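Local atomic coordinates of hexapeptide transferase family protein (Anaplasma phagocytophilum, PDB entry 3IXC), a protein that binds magnesium between subunits of a trimeric left-handed beta-helix and is probably a transferase of undetermined substrate. Residues E77-Q82 with K100-G105; V25-A30 with N45-G50; A141-T146 with L156-P161; L110-L115 with V127-V132. All coordinates share one frame; numbering follows the deposited sequence. Where two conformers were deposited one is given.

Contact 1 of 4, residues E77-Q82 with K100-G105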
loop_
_atom_site.group_PDB
_atom_site.type_symbol
_atom_site.label_atom_id
_atom_site.label_comp_id
_atom_site.label_asym_id
_atom_site.label_seq_id
_atom_site.Cartn_x
_atom_site.Cartn_y
_atom_site.Cartn_z
ATOM N N GLU A 77 -0.999 -3.802 -24.093
ATOM C CA GLU A 77 -1.953 -2.794 -24.548
ATOM C C GLU A 77 -3.216 -2.765 -23.686
ATOM O O GLU A 77 -3.761 -3.815 -23.349
ATOM C CB GLU A 77 -2.342 -3.090 -26.006
ATOM C CG GLU A 77 -3.537 -2.299 -26.512
ATOM C CD GLU A 77 -3.997 -2.716 -27.907
ATOM O OE1 GLU A 77 -3.394 -3.636 -28.508
ATOM O OE2 GLU A 77 -4.971 -2.122 -28.402
ATOM N N GLY A 78 -3.675 -1.559 -23.340
ATOM C CA GLY A 78 -4.993 -1.375 -22.729
ATOM C C GLY A 78 -5.103 -1.842 -21.289
ATOM O O GLY A 78 -6.204 -2.009 -20.775
ATOM N N THR A 79 -3.957 -2.048 -20.644
ATOM C CA THR A 79 -3.924 -2.514 -19.260
ATOM C C THR A 79 -3.823 -1.355 -18.280
ATOM O O THR A 79 -3.076 -0.397 -18.516
ATOM C CB THR A 79 -2.777 -3.532 -19.080
ATOM O OG1 THR A 79 -3.171 -4.761 -19.708
ATOM C CG2 THR A 79 -2.443 -3.799 -17.597
ATOM N N ASN A 80 -4.576 -1.448 -17.185
ATOM C CA ASN A 80 -4.466 -0.468 -16.102
ATOM C C ASN A 80 -3.824 -1.097 -14.869
ATOM O O ASN A 80 -4.142 -2.235 -14.492
ATOM C CB ASN A 80 -5.824 0.179 -15.779
ATOM C CG ASN A 80 -6.855 -0.823 -15.280
ATOM O OD1 ASN A 80 -6.953 -1.081 -14.082
ATOM N ND2 ASN A 80 -7.629 -1.386 -16.198
ATOM N N ILE A 81 -2.871 -0.380 -14.282
ATOM C CA ILE A 81 -2.267 -0.796 -13.020
ATOM C C ILE A 81 -2.524 0.332 -12.035
ATOM O O ILE A 81 -1.909 1.401 -12.113
ATOM C CB ILE A 81 -0.766 -1.091 -13.177
ATOM C CG1 ILE A 81 -0.547 -2.111 -14.303
ATOM C CG2 ILE A 81 -0.192 -1.594 -11.841
ATOM C CD1 ILE A 81 0.912 -2.506 -14.544
ATOM N N GLN A 82 -3.450 0.086 -11.120
ATOM C CA GLN A 82 -4.030 1.161 -10.316
ATOM C C GLN A 82 -3.141 1.585 -9.141
ATOM O O GLN A 82 -2.071 1.000 -8.902
ATOM C CB GLN A 82 -5.434 0.767 -9.865
ATOM C CG GLN A 82 -6.411 0.679 -11.028
ATOM C CD GLN A 82 -7.741 0.104 -10.618
ATOM O OE1 GLN A 82 -8.172 0.262 -9.468
ATOM N NE2 GLN A 82 -8.418 -0.568 -11.557
ATOM N N LYS A 100 -2.820 -8.047 -22.267
ATOM C CA LYS A 100 -3.612 -6.935 -22.776
ATOM C C LYS A 100 -4.932 -6.818 -22.030
ATOM O O LYS A 100 -5.514 -7.821 -21.632
ATOM C CB LYS A 100 -3.915 -7.148 -24.262
ATOM C CG LYS A 100 -2.703 -7.318 -25.140
ATOM C CD LYS A 100 -3.174 -7.522 -26.569
ATOM C CE LYS A 100 -2.050 -7.944 -27.483
ATOM N NZ LYS A 100 -2.575 -8.244 -28.846
ATOM N N PHE A 101 -5.409 -5.586 -21.860
ATOM C CA PHE A 101 -6.732 -5.332 -21.265
ATOM C C PHE A 101 -6.895 -5.975 -19.892
ATOM O O PHE A 101 -7.962 -6.488 -19.548
ATOM C CB PHE A 101 -7.846 -5.731 -22.252
ATOM C CG PHE A 101 -7.699 -5.076 -23.591
ATOM C CD1 PHE A 101 -7.918 -3.706 -23.738
ATOM C CD2 PHE A 101 -7.307 -5.819 -24.700
ATOM C CE1 PHE A 101 -7.761 -3.086 -24.983
ATOM C CE2 PHE A 101 -7.146 -5.212 -25.940
ATOM C CZ PHE A 101 -7.378 -3.847 -26.084
ATOM N N VAL A 102 -5.811 -5.930 -19.118
ATOM C CA VAL A 102 -5.779 -6.449 -17.753
ATOM C C VAL A 102 -6.130 -5.305 -16.801
ATOM O O VAL A 102 -5.749 -4.151 -17.035
ATOM C CB VAL A 102 -4.371 -7.008 -17.410
ATOM C CG1 VAL A 102 -4.223 -7.269 -15.903
ATOM C CG2 VAL A 102 -4.107 -8.300 -18.181
ATOM N N THR A 103 -6.871 -5.630 -15.741
ATOM C CA THR A 103 -7.167 -4.670 -14.679
ATOM C C THR A 103 -6.461 -5.127 -13.410
ATOM O O THR A 103 -6.689 -6.257 -12.942
ATOM C CB THR A 103 -8.690 -4.560 -14.423
ATOM O OG1 THR A 103 -9.333 -3.961 -15.562
ATOM C CG2 THR A 103 -8.979 -3.680 -13.187
ATOM N N ILE A 104 -5.580 -4.264 -12.890
ATOM C CA ILE A 104 -4.953 -4.502 -11.593
ATOM C C ILE A 104 -5.407 -3.401 -10.642
ATOM O O ILE A 104 -5.148 -2.221 -10.860
ATOM C CB ILE A 104 -3.409 -4.581 -11.693
ATOM C CG1 ILE A 104 -3.010 -5.793 -12.538
ATOM C CG2 ILE A 104 -2.768 -4.670 -10.287
ATOM C CD1 ILE A 104 -1.785 -5.576 -13.399
ATOM N N GLY A 105 -6.122 -3.816 -9.596
ATOM C CA GLY A 105 -6.706 -2.880 -8.641
ATOM C C GLY A 105 -5.700 -2.136 -7.774
ATOM O O GLY A 105 -4.488 -2.394 -7.827
#
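N80 and T103 meet on the outer face of two neighbouring coils, and round them runs a ladder of backbone bonds. E77 O accepts from F101 N (2.8 Å), N80 N gives to V102 O, N80 O takes I104 N, and Q82 N closes the parallel ladder on I104 O. One rung is made by a side chain instead: V102 N donates to T79 OG1 at 2.9 Å in a fairly straight bond (164° at the hydrogen). With chi1 at -74°, this hydroxyl lies beside its own backbone N and faces the next coil, and it is also hydrogen-bonded to G99 O.

The polar side chains form a chain of their own. N80 ND2 reaches T103 OG1 at 3.2 Å, almost in the plane of the N80 amide, while N80 OD1 receives Q82 NE2 (3.0 Å), tilted from the carbonyl plane. T103 OG1 is bonded in turn to S179 on helix 170-188, which passes over this face.

Apolar contact lies on the other face, where I81 CG1 runs beside I104 CD1 at 3.8 Å, both chains pointing into the coil. At the turn, the F101 ring has E77 O above its centre, 4.1 Å from the plane, and its CZ lies alongside the E77 carboxylate.

The amides of N80 and Q82 are thus fixed in rotation, and the polar face is tied to the C-terminal helix. The bond to N80 also holds Q82, whose side chain touches H106 and comes within about 4 Å (nearest atoms) of a bound magnesium ion. On the opposite face I81 and I104 present only aliphatic side chains to each other, consistent with a beta-helix interior.

Contact 2 of 4, residues V25-A30 with N45-G50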
loop_
_atom_site.group_PDB
_atom_site.type_symbol
_atom_site.label_atom_id
_atom_site.label_comp_id
_atom_site.label_asym_id
_atom_site.label_seq_id
_atom_site.Cartn_x
_atom_site.Cartn_y
_atom_site.Cartn_z
ATOM N N VAL A 25 9.969 10.239 -13.573
ATOM C CA VAL A 25 9.133 9.037 -13.630
ATOM C C VAL A 25 9.869 7.819 -14.192
ATOM O O VAL A 25 9.726 6.707 -13.673
ATOM C CB VAL A 25 7.848 9.302 -14.452
ATOM C CG1 VAL A 25 7.082 8.026 -14.687
ATOM C CG2 VAL A 25 6.972 10.324 -13.750
ATOM N N LEU A 26 10.647 8.031 -15.255
ATOM C CA LEU A 26 11.374 6.944 -15.909
ATOM C C LEU A 26 12.815 6.928 -15.414
ATOM O O LEU A 26 13.546 7.909 -15.577
ATOM C CB LEU A 26 11.310 7.093 -17.440
ATOM C CG LEU A 26 9.931 7.222 -18.095
ATOM C CD1 LEU A 26 10.082 7.379 -19.608
ATOM C CD2 LEU A 26 9.026 6.041 -17.765
ATOM N N VAL A 27 13.203 5.818 -14.790
ATOM C CA VAL A 27 14.498 5.699 -14.121
ATOM C C VAL A 27 15.320 4.596 -14.790
ATOM O O VAL A 27 14.831 3.480 -14.947
ATOM C CB VAL A 27 14.315 5.347 -12.615
ATOM C CG1 VAL A 27 15.665 5.304 -11.877
ATOM C CG2 VAL A 27 13.363 6.330 -11.938
ATOM N N PRO A 28 16.570 4.906 -15.186
ATOM C CA PRO A 28 17.413 3.851 -15.748
ATOM C C PRO A 28 17.942 2.914 -14.676
ATOM O O PRO A 28 18.171 3.331 -13.538
ATOM C CB PRO A 28 18.584 4.624 -16.366
ATOM C CG PRO A 28 18.680 5.864 -15.568
ATOM C CD PRO A 28 17.270 6.205 -15.129
ATOM N N TYR A 29 18.145 1.658 -15.045
ATOM C CA TYR A 29 18.891 0.743 -14.199
ATOM C C TYR A 29 19.814 -0.097 -15.067
ATOM O O TYR A 29 19.372 -0.713 -16.033
ATOM C CB TYR A 29 17.972 -0.165 -13.369
ATOM C CG TYR A 29 18.782 -1.077 -12.480
ATOM C CD1 TYR A 29 19.243 -0.639 -11.240
ATOM C CD2 TYR A 29 19.142 -2.359 -12.906
ATOM C CE1 TYR A 29 20.018 -1.466 -10.432
ATOM C CE2 TYR A 29 19.920 -3.190 -12.112
ATOM C CZ TYR A 29 20.353 -2.740 -10.877
ATOM O OH TYR A 29 21.119 -3.571 -10.090
ATOM N N ALA A 30 21.097 -0.100 -14.711
ATOM C CA ALA A 30 22.117 -0.849 -15.448
ATOM C C ALA A 30 22.043 -0.569 -16.949
ATOM O O ALA A 30 22.101 -1.483 -17.778
ATOM C CB ALA A 30 21.997 -2.346 -15.153
ATOM N N ASN A 45 3.603 10.921 -10.586
ATOM C CA ASN A 45 4.338 10.424 -9.428
ATOM C C ASN A 45 4.516 8.900 -9.437
ATOM O O ASN A 45 4.908 8.306 -8.430
ATOM C CB ASN A 45 3.708 10.914 -8.118
ATOM C CG ASN A 45 2.450 10.145 -7.749
ATOM O OD1 ASN A 45 1.820 9.527 -8.602
ATOM N ND2 ASN A 45 2.093 10.172 -6.473
ATOM N N ALA A 46 4.215 8.275 -10.575
ATOM C CA ALA A 46 4.560 6.869 -10.777
ATOM C C ALA A 46 6.075 6.761 -10.929
ATOM O O ALA A 46 6.746 7.741 -11.242
ATOM C CB ALA A 46 3.861 6.302 -12.022
ATOM N N ARG A 47 6.611 5.570 -10.680
ATOM C CA ARG A 47 8.044 5.321 -10.862
ATOM C C ARG A 47 8.192 4.034 -11.641
ATOM O O ARG A 47 7.689 2.982 -11.237
ATOM C CB ARG A 47 8.786 5.274 -9.515
ATOM C CG ARG A 47 8.888 6.636 -8.800
ATOM C CD ARG A 47 9.787 7.623 -9.552
ATOM N NE ARG A 47 9.901 8.930 -8.890
ATOM C CZ ARG A 47 9.099 9.971 -9.108
ATOM N NH1 ARG A 47 8.082 9.892 -9.957
ATOM N NH2 ARG A 47 9.317 11.112 -8.456
ATOM N N ILE A 48 8.850 4.151 -12.790
ATOM C CA ILE A 48 9.039 3.031 -13.699
ATOM C C ILE A 48 10.538 2.904 -13.928
ATOM O O ILE A 48 11.171 3.804 -14.477
ATOM C CB ILE A 48 8.279 3.244 -15.025
ATOM C CG1 ILE A 48 6.795 3.507 -14.759
ATOM C CG2 ILE A 48 8.421 2.032 -15.938
ATOM C CD1 ILE A 48 5.993 3.793 -16.006
ATOM N N ILE A 49 11.097 1.787 -13.471
ATOM C CA ILE A 49 12.549 1.638 -13.398
ATOM C C ILE A 49 13.055 0.497 -14.255
ATOM O O ILE A 49 12.557 -0.627 -14.168
ATOM C CB ILE A 49 13.017 1.404 -11.918
ATOM C CG1 ILE A 49 12.510 2.511 -10.977
ATOM C CG2 ILE A 49 14.544 1.270 -11.841
ATOM C CD1 ILE A 49 11.323 2.109 -10.119
ATOM N N GLY A 50 14.071 0.785 -15.067
ATOM C CA GLY A 50 14.785 -0.259 -15.794
ATOM C C GLY A 50 14.038 -0.926 -16.932
ATOM O O GLY A 50 13.482 -0.264 -17.813
#
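V25, V27 and I48 bury the most surface where the first strand of the chain lies on the next coil. V25 sets both methyls against that coil: CG1 stands 3.5 Å from A46 O, and CG2 also meets R47 NH1, at 4.0 Å. The R47 side chain crosses V25 at about a right angle, bent at chi2 (-68°) so that NH1 folds back to donate to its neighbour A46 O (2.8 Å), from above that carbonyl's plane.

V27 lies on the other side of the strand from L26. Its CB packs against I49 CG1 at 3.7 Å, the two side chains running side by side, and its carbonyl accepts G50 N. Y62 of a second subunit packs against V27 there, and Y190 of that same subunit against I49.

I48 faces the interior with L26, whose CD2 touches I48 CB at 4.0 Å; I42 and P34 also touch I48. Its backbone is gripped from both ends, since I48 N donates to V25 O (2.8 Å, 172°) and I48 O accepts V27 N (2.9 Å).

Strand 26-27 is the outermost of its parallel sheet within the chain, so this in-register pairing forms the N-terminal edge of a left-handed parallel beta-helix.

Contact 3 of 4, residues A141-T146 with L156-P161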
loop_
_atom_site.group_PDB
_atom_site.type_symbol
_atom_site.label_atom_id
_atom_site.label_comp_id
_atom_site.label_asym_id
_atom_site.label_seq_id
_atom_site.Cartn_x
_atom_site.Cartn_y
_atom_site.Cartn_z
ATOM N N ALA A 141 -10.872 -9.117 -4.499
ATOM C CA ALA A 141 -10.164 -8.147 -3.659
ATOM C C ALA A 141 -9.540 -8.834 -2.447
ATOM O O ALA A 141 -10.139 -9.733 -1.849
ATOM C CB ALA A 141 -11.107 -7.052 -3.200
ATOM N N GLY A 142 -8.325 -8.412 -2.109
ATOM C CA GLY A 142 -7.672 -8.860 -0.880
ATOM C C GLY A 142 -7.150 -10.283 -0.914
ATOM O O GLY A 142 -6.899 -10.868 0.140
ATOM N N SER A 143 -6.974 -10.839 -2.112
ATOM C CA SER A 143 -6.483 -12.212 -2.235
ATOM C C SER A 143 -4.969 -12.301 -2.115
ATOM O O SER A 143 -4.262 -11.323 -2.361
ATOM C CB SER A 143 -6.874 -12.811 -3.578
ATOM O OG SER A 143 -8.280 -12.872 -3.736
ATOM N N LEU A 144 -4.498 -13.488 -1.738
ATOM C CA LEU A 144 -3.070 -13.799 -1.705
ATOM C C LEU A 144 -2.848 -15.046 -2.552
ATOM O O LEU A 144 -3.081 -16.170 -2.082
ATOM C CB LEU A 144 -2.606 -14.028 -0.260
ATOM C CG LEU A 144 -1.201 -14.606 -0.026
ATOM C CD1 LEU A 144 -0.139 -13.709 -0.631
ATOM C CD2 LEU A 144 -0.934 -14.832 1.455
ATOM N N LEU A 145 -2.428 -14.850 -3.801
ATOM C CA LEU A 145 -2.207 -15.968 -4.720
ATOM C C LEU A 145 -0.770 -16.438 -4.575
ATOM O O LEU A 145 0.166 -15.718 -4.937
ATOM C CB LEU A 145 -2.509 -15.556 -6.170
ATOM C CG LEU A 145 -2.466 -16.682 -7.218
ATOM C CD1 LEU A 145 -3.504 -17.762 -6.916
ATOM C CD2 LEU A 145 -2.678 -16.122 -8.621
ATOM N N THR A 146 -0.599 -17.641 -4.032
ATOM C CA THR A 146 0.724 -18.105 -3.596
ATOM C C THR A 146 1.559 -18.661 -4.751
ATOM O O THR A 146 1.055 -18.814 -5.871
ATOM C CB THR A 146 0.608 -19.112 -2.432
ATOM O OG1 THR A 146 -0.191 -20.231 -2.839
ATOM C CG2 THR A 146 -0.048 -18.443 -1.224
ATOM N N LEU A 156 -12.933 -17.660 -10.762
ATOM C CA LEU A 156 -12.753 -16.663 -9.721
ATOM C C LEU A 156 -12.107 -17.350 -8.516
ATOM O O LEU A 156 -12.625 -18.342 -8.002
ATOM C CB LEU A 156 -14.095 -16.030 -9.321
ATOM C CG LEU A 156 -14.084 -15.120 -8.079
ATOM C CD1 LEU A 156 -13.154 -13.911 -8.244
ATOM C CD2 LEU A 156 -15.510 -14.670 -7.758
ATOM N N TRP A 157 -10.958 -16.830 -8.098
ATOM C CA TRP A 157 -10.294 -17.300 -6.883
ATOM C C TRP A 157 -10.380 -16.199 -5.837
ATOM O O TRP A 157 -10.509 -15.010 -6.170
ATOM C CB TRP A 157 -8.828 -17.627 -7.171
ATOM C CG TRP A 157 -8.590 -18.954 -7.849
ATOM C CD1 TRP A 157 -9.324 -19.520 -8.860
ATOM C CD2 TRP A 157 -7.506 -19.850 -7.589
ATOM N NE1 TRP A 157 -8.768 -20.720 -9.233
ATOM C CE2 TRP A 157 -7.653 -20.951 -8.464
ATOM C CE3 TRP A 157 -6.428 -19.835 -6.690
ATOM C CZ2 TRP A 157 -6.762 -22.029 -8.469
ATOM C CZ3 TRP A 157 -5.537 -20.915 -6.694
ATOM C CH2 TRP A 157 -5.716 -21.994 -7.578
ATOM N N ALA A 158 -10.316 -16.602 -4.571
ATOM C CA ALA A 158 -10.433 -15.669 -3.454
ATOM C C ALA A 158 -9.770 -16.250 -2.228
ATOM O O ALA A 158 -9.602 -17.473 -2.114
ATOM C CB ALA A 158 -11.907 -15.373 -3.154
ATOM N N GLY A 159 -9.409 -15.362 -1.307
ATOM C CA GLY A 159 -8.908 -15.781 -0.003
ATOM C C GLY A 159 -7.410 -15.652 0.167
ATOM O O GLY A 159 -6.694 -15.200 -0.737
ATOM N N ARG A 160 -6.962 -16.039 1.362
ATOM C CA ARG A 160 -5.551 -16.013 1.727
ATOM C C ARG A 160 -5.229 -17.290 2.501
ATOM O O ARG A 160 -5.594 -17.420 3.674
ATOM C CB ARG A 160 -5.234 -14.793 2.596
ATOM C CG ARG A 160 -5.677 -13.463 2.015
ATOM C CD ARG A 160 -5.633 -12.399 3.083
ATOM N NE ARG A 160 -4.279 -11.901 3.284
ATOM C CZ ARG A 160 -3.737 -10.946 2.540
ATOM N NH1 ARG A 160 -4.434 -10.410 1.555
ATOM N NH2 ARG A 160 -2.506 -10.531 2.777
ATOM N N PRO A 161 -4.574 -18.270 1.835
ATOM C CA PRO A 161 -4.155 -18.335 0.431
ATOM C C PRO A 161 -5.367 -18.423 -0.480
ATOM O O PRO A 161 -6.379 -19.043 -0.110
ATOM C CB PRO A 161 -3.360 -19.642 0.360
ATOM C CG PRO A 161 -3.923 -20.477 1.444
ATOM C CD PRO A 161 -4.213 -19.508 2.555
HETATM O O HOH W 1 -10.090 -12.552 -0.953
#
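R160 and L144 meet where the last coil of the left-handed beta-helix gives way to the C-terminal strands. The tight part centres on the arginine. Its chain bends at chi3 (80°), bringing the guanidinium over L144, whose CB sits above the centre of one face, while R160 CG is 3.9 Å from that same CB. NH1 donates to G142 O at 2.9 Å; the oxygen lies close to the guanidinium plane, although the nitrogen stands well above the G142 carbonyl plane. R160 NE is buried without a partner, and the R160 groups of the other two subunits come near, NH2 making a weak bond to G142 O of a neighbouring subunit. Alongside, L144 N donates to G159 O at 3.0 Å.

L145 and W157 pack close as well: they cross at about a right angle, with L145 CD1 3.6 Å from W157 CE3, and the indole NE1 is bonded to E155.

The contact is looser at both ends. T146 CG2 merely lies beside P161 CB at 3.9 Å, the proline being exposed and following a cis peptide bond. At the other end no direct bond joins A141 to G159, and a water bridges them instead, accepting from G159 N at 2.9 Å and donating to A141 O at 3.0 Å.

Contact 4 of 4, residues L110-L115 with V127-V132. With MG (magnesium ion), chain B.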
loop_
_atom_site.group_PDB
_atom_site.type_symbol
_atom_site.label_atom_id
_atom_site.label_comp_id
_atom_site.label_asym_id
_atom_site.label_seq_id
_atom_site.Cartn_x
_atom_site.Cartn_y
_atom_site.Cartn_z
ATOM N N LEU A 110 2.592 -7.341 -7.151
ATOM C CA LEU A 110 2.783 -8.383 -8.175
ATOM C C LEU A 110 4.255 -8.728 -8.234
ATOM O O LEU A 110 5.092 -7.834 -8.398
ATOM C CB LEU A 110 2.312 -7.902 -9.551
ATOM C CG LEU A 110 0.902 -7.317 -9.659
ATOM C CD1 LEU A 110 0.620 -6.879 -11.104
ATOM C CD2 LEU A 110 -0.129 -8.323 -9.178
ATOM N N HIS A 111 4.552 -10.019 -8.094
ATOM C CA HIS A 111 5.905 -10.584 -8.070
ATOM C C HIS A 111 6.150 -11.792 -9.019
ATOM O O HIS A 111 5.514 -12.794 -8.900
ATOM C CB HIS A 111 6.174 -11.142 -6.684
ATOM C CG HIS A 111 7.232 -10.431 -5.942
ATOM N ND1 HIS A 111 8.238 -11.085 -5.282
ATOM C CD2 HIS A 111 7.451 -9.120 -5.757
ATOM C CE1 HIS A 111 9.016 -10.196 -4.701
ATOM N NE2 HIS A 111 8.556 -8.999 -4.975
ATOM N N ALA A 112 7.198 -11.750 -9.776
ATOM C CA ALA A 112 7.424 -12.573 -10.990
ATOM C C ALA A 112 6.278 -13.485 -11.452
ATOM O O ALA A 112 6.416 -14.712 -11.475
ATOM C CB ALA A 112 8.723 -13.373 -10.841
ATOM N N CYS A 113 5.164 -12.879 -11.846
ATOM C CA CYS A 113 3.974 -13.632 -12.234
ATOM C C CYS A 113 3.605 -13.407 -13.698
ATOM O O CYS A 113 4.181 -12.552 -14.374
ATOM C CB CYS A 113 2.792 -13.268 -11.330
ATOM S SG CYS A 113 2.350 -11.503 -11.333
ATOM N N THR A 114 2.639 -14.180 -14.179
ATOM C CA THR A 114 2.155 -14.039 -15.548
ATOM C C THR A 114 0.643 -13.864 -15.515
ATOM O O THR A 114 -0.066 -14.707 -14.967
ATOM C CB THR A 114 2.527 -15.274 -16.390
ATOM O OG1 THR A 114 3.949 -15.433 -16.383
ATOM C CG2 THR A 114 2.042 -15.125 -17.829
ATOM N N LEU A 115 0.158 -12.767 -16.095
ATOM C CA LEU A 115 -1.279 -12.475 -16.122
ATOM C C LEU A 115 -1.743 -12.408 -17.569
ATOM O O LEU A 115 -1.275 -11.565 -18.344
ATOM C CB LEU A 115 -1.582 -11.154 -15.392
ATOM C CG LEU A 115 -0.964 -10.938 -14.001
ATOM C CD1 LEU A 115 -1.391 -9.595 -13.443
ATOM C CD2 LEU A 115 -1.321 -12.069 -13.010
ATOM N N VAL A 127 0.177 -11.228 -5.641
ATOM C CA VAL A 127 0.392 -12.353 -6.563
ATOM C C VAL A 127 1.875 -12.695 -6.491
ATOM O O VAL A 127 2.732 -11.858 -6.811
ATOM C CB VAL A 127 -0.030 -12.007 -8.012
ATOM C CG1 VAL A 127 0.144 -13.219 -8.926
ATOM C CG2 VAL A 127 -1.494 -11.549 -8.038
ATOM N N MET A 128 2.170 -13.930 -6.081
ATOM C CA MET A 128 3.538 -14.356 -5.759
ATOM C C MET A 128 4.282 -14.917 -6.970
ATOM O O MET A 128 3.677 -15.187 -8.016
ATOM C CB MET A 128 3.530 -15.397 -4.625
ATOM C CG MET A 128 2.866 -14.940 -3.322
ATOM S SD MET A 128 3.837 -13.814 -2.307
ATOM C CE MET A 128 5.173 -14.881 -1.779
ATOM N N ASP A 129 5.594 -15.102 -6.802
ATOM C CA ASP A 129 6.480 -15.633 -7.839
ATOM C C ASP A 129 5.908 -16.882 -8.495
ATOM O O ASP A 129 5.440 -17.797 -7.816
ATOM C CB ASP A 129 7.869 -15.953 -7.253
ATOM C CG ASP A 129 8.789 -14.729 -7.163
ATOM O OD1 ASP A 129 8.425 -13.635 -7.642
ATOM O OD2 ASP A 129 9.904 -14.872 -6.621
ATOM N N ARG A 130 5.943 -16.908 -9.823
ATOM C CA ARG A 130 5.557 -18.080 -10.616
ATOM C C ARG A 130 4.044 -18.334 -10.674
ATOM O O ARG A 130 3.606 -19.245 -11.372
ATOM C CB ARG A 130 6.308 -19.357 -10.174
ATOM C CG ARG A 130 7.821 -19.300 -10.355
ATOM C CD ARG A 130 8.500 -20.616 -9.959
ATOM N NE ARG A 130 8.593 -20.780 -8.507
ATOM C CZ ARG A 130 7.790 -21.547 -7.773
ATOM N NH1 ARG A 130 6.815 -22.246 -8.342
ATOM N NH2 ARG A 130 7.974 -21.623 -6.459
ATOM N N ALA A 131 3.241 -17.536 -9.967
ATOM C CA ALA A 131 1.792 -17.654 -10.121
ATOM C C ALA A 131 1.380 -17.257 -11.539
ATOM O O ALA A 131 2.041 -16.445 -12.188
ATOM C CB ALA A 131 1.046 -16.820 -9.074
ATOM N N VAL A 132 0.300 -17.857 -12.023
ATOM C CA VAL A 132 -0.205 -17.582 -13.367
ATOM C C VAL A 132 -1.699 -17.346 -13.278
ATOM O O VAL A 132 -2.415 -18.120 -12.642
ATOM C CB VAL A 132 0.056 -18.770 -14.337
ATOM C CG1 VAL A 132 -0.612 -18.524 -15.701
ATOM C CG2 VAL A 132 1.555 -19.013 -14.506
HETATM MG MG MG B . 10.566 -7.762 -4.706
HETATM O O HOH W 2 7.197 -14.076 -4.375
HETATM O O HOH W 3 4.485 -16.904 -13.713
HETATM O O HOH W 4 12.183 -7.751 -3.580
#
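An unusual chi1 of -114° turns the H111 imidazole so that its ND1 side passes the D129 carboxylate and its NE2 side leads away from 127-132, while chi1 of -83° turns the D129 carboxylate back toward the ring. Ring and carboxylate cross obliquely, their planes 19° apart, with H111 ND1 3.5 Å from D129 OD1. The same carboxylate oxygen rests 3.2 Å from A112 CB, and D129 OD2 has a long, weak ion pair with R147. A water joins the two residues more surely, accepting from both H111 ND1 and D129 N.

From the far side of its ring, H111 NE2 binds magnesium at 2.4 Å, and a water is bound to the ion at 2.0 Å. H88 of the same chain and H106 of a second subunit bind this ion too, so the metal lies across the subunit interface.

Behind the site, H111 N donates to V127 O (2.9 Å). The chain then departs from regular pairing. M128 to A131 form a type II turn, R130 N gives to A112 O from above the carbonyl plane, and T114 N resumes the ladder on A131 O (3.1 Å) with the register shifted by one residue. Inside the coil, V127 packs between L110 and C113: its CG2 lies against L110 CD2 and its CG1 against C113 CB (3.6 Å), with the sulfur close by.

The outward side of 110-115 thus carries the metal ligand H111, and the inward side is apolar. The imidazole is held at both nitrogens, NE2 by the metal and ND1 by the water.

From the N terminus the four contacts follow in series, none enclosing or crossing another. Contacts 2, 1 and 4 each close one turn of the beta-helix, whereas contact 3 joins two different sheets at the end of the coil. Contact 2 comes first, joining the opening strand to the second coil at one end of the stack. Contact 1 pairs neighbouring coils near the centre of the chain, on a different sheet, beneath helix 170-188. Contact 4 lies further on and touches contact 1 through I104 CD1, which packs against L110 and L115 in the interior. Contact 3 adjoins contact 4 where L145 O probably accepts a bond from M128 N. Contacts 2 and 3 lie about 29 Å apart between centres.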